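Local coordinates for protein light Chain (Clostridium botulinum, PDB 6BVD) that is a zinc metalloprotease, the light chain of the mosaic botulinum neurotoxin type HA, and as in related toxins probably cleaves a neuronal SNARE protein, at residues 302-307 with 311-316. Numbering follows the deposited sequence.
Sequences NKVNTA and INIDEF
One methyl-tipped branch of Ile311 serves two neighbours at once: its CD1 lies 4.1 Å above one face of the Phe316 ring, offset toward the rim, and also 3.7 Å from CB of Ala307 across the contact. At the edge of the same ring, in its plane, sits the backbone O of Asn312. With CG1 wedged between the backbone N and the carbonyl carbon (chi1 61°), Ile311 sends its longer branch to Ala307, whose CB is also 3.7 Å from Ile311 CG1. Of the residues of 311-316, Ile313 is buried most by 302-307. Its CD1 slides along the backbone of 302-307, 3.8 Å from Thr306 CA and 3.9 Å from Asn305 O, a carbonyl it meets by van der Waals contact. The two Ile313 branches divide the work: CG1, anti to the carbonyl carbon (chi1 -66°), carries CD1 to the strand, while CG2, anti to the backbone N, faces Val304 CG1 loosely at 4.3 Å. No hydrogen bond crosses between the segments. They form a strand-loop-helix connection in the zinc protease domain, and the centre of the contact lies about 30 Å from the centre of the chain, at the surface: the two-residue strand 306-307 pairs in parallel with strand 129-130, and a short loop leads into helix 313-323. Asn312 is the N-cap of that helix; its OD1 takes the N-H of Glu315 at 3.0 Å in a fairly straight bond (162°), with the donor above the carbonyl plane. The backbone O of Asn312 accepts from Phe316 N, starting the helical pattern. Phe130 touches Val304, Ala307 and Phe316, and Leu120 touches Ile311 and Phe316. Lys317, the residue after Phe316, hydrogen-bonds through NZ to Val304 O.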
# COMPACT_ATOMS: atom_id res chain seq x y z
N ASN A 302 13.08 -41.62 -10.16
CA ASN A 302 14.09 -42.62 -9.75
C ASN A 302 15.08 -42.95 -10.88
O ASN A 302 16.17 -43.50 -10.63
CB ASN A 302 13.43 -43.90 -9.27
CG ASN A 302 12.80 -43.75 -7.88
OD1 ASN A 302 13.40 -43.17 -7.00
ND2 ASN A 302 11.59 -44.28 -7.70
N LYS A 303 14.71 -42.59 -12.10
CA LYS A 303 15.52 -42.91 -13.27
C LYS A 303 16.41 -41.75 -13.76
O LYS A 303 17.28 -41.97 -14.60
CB LYS A 303 14.61 -43.36 -14.42
CG LYS A 303 13.78 -44.61 -14.10
CD LYS A 303 12.93 -45.02 -15.31
CE LYS A 303 12.25 -46.36 -15.10
NZ LYS A 303 11.31 -46.38 -13.93
N VAL A 304 16.20 -40.55 -13.26
CA VAL A 304 16.89 -39.39 -13.81
C VAL A 304 18.40 -39.40 -13.49
O VAL A 304 18.78 -39.53 -12.33
CB VAL A 304 16.26 -38.08 -13.32
CG1 VAL A 304 17.16 -36.89 -13.66
CG2 VAL A 304 14.85 -37.91 -13.90
N ASN A 305 19.24 -39.33 -14.53
CA ASN A 305 20.68 -39.30 -14.31
C ASN A 305 21.37 -38.25 -15.17
O ASN A 305 22.61 -38.13 -15.15
CB ASN A 305 21.34 -40.66 -14.54
CG ASN A 305 21.16 -41.18 -15.97
OD1 ASN A 305 20.86 -40.45 -16.92
ND2 ASN A 305 21.40 -42.46 -16.13
N THR A 306 20.59 -37.48 -15.91
CA THR A 306 21.20 -36.45 -16.74
C THR A 306 20.24 -35.30 -17.03
O THR A 306 19.02 -35.41 -16.77
CB THR A 306 21.72 -37.07 -18.08
OG1 THR A 306 22.63 -36.17 -18.71
CG2 THR A 306 20.59 -37.41 -19.02
N ALA A 307 20.75 -34.20 -17.58
CA ALA A 307 19.91 -33.05 -17.87
C ALA A 307 20.31 -32.48 -19.20
O ALA A 307 21.42 -32.71 -19.64
CB ALA A 307 20.03 -32.00 -16.79
N ILE A 311 22.39 -27.73 -15.16
CA ILE A 311 21.63 -27.46 -13.95
C ILE A 311 22.09 -28.44 -12.91
O ILE A 311 22.67 -29.46 -13.24
CB ILE A 311 20.10 -27.64 -14.15
CG1 ILE A 311 19.79 -29.08 -14.57
CG2 ILE A 311 19.61 -26.67 -15.17
CD1 ILE A 311 18.29 -29.41 -14.71
N ASN A 312 21.80 -28.14 -11.65
CA ASN A 312 22.13 -29.05 -10.58
C ASN A 312 21.07 -30.13 -10.39
O ASN A 312 20.04 -29.88 -9.73
CB ASN A 312 22.29 -28.29 -9.27
CG ASN A 312 22.92 -29.14 -8.21
OD1 ASN A 312 22.39 -30.19 -7.85
ND2 ASN A 312 24.06 -28.71 -7.71
N ILE A 313 21.37 -31.33 -10.89
CA ILE A 313 20.41 -32.44 -10.89
C ILE A 313 19.88 -32.79 -9.50
O ILE A 313 18.66 -32.90 -9.32
CB ILE A 313 21.04 -33.71 -11.50
CG1 ILE A 313 21.33 -33.46 -12.98
CG2 ILE A 313 20.12 -34.92 -11.32
CD1 ILE A 313 22.15 -34.56 -13.64
N ASP A 314 20.77 -32.92 -8.51
CA ASP A 314 20.30 -33.29 -7.17
C ASP A 314 19.43 -32.21 -6.55
O ASP A 314 18.48 -32.53 -5.83
CB ASP A 314 21.47 -33.62 -6.23
CG ASP A 314 22.00 -35.03 -6.44
OD1 ASP A 314 21.32 -35.84 -7.11
OD2 ASP A 314 23.08 -35.34 -5.91
N GLU A 315 19.73 -30.94 -6.80
CA GLU A 315 18.87 -29.87 -6.29
C GLU A 315 17.45 -29.92 -6.88
O GLU A 315 16.46 -29.71 -6.16
CB GLU A 315 19.48 -28.50 -6.58
CG GLU A 315 20.59 -28.15 -5.59
CD GLU A 315 21.21 -26.78 -5.81
OE1 GLU A 315 20.92 -26.15 -6.85
OE2 GLU A 315 21.99 -26.35 -4.92
N PHE A 316 17.32 -30.22 -8.17
CA PHE A 316 15.98 -30.35 -8.77
C PHE A 316 15.27 -31.58 -8.25
O PHE A 316 14.04 -31.53 -8.07
CB PHE A 316 16.01 -30.36 -10.31
CG PHE A 316 15.98 -28.98 -10.91
CD1 PHE A 316 14.80 -28.44 -11.37
CD2 PHE A 316 17.14 -28.21 -10.97
CE1 PHE A 316 14.76 -27.15 -11.91
CE2 PHE A 316 17.13 -26.94 -11.51
CZ PHE A 316 15.92 -26.40 -11.97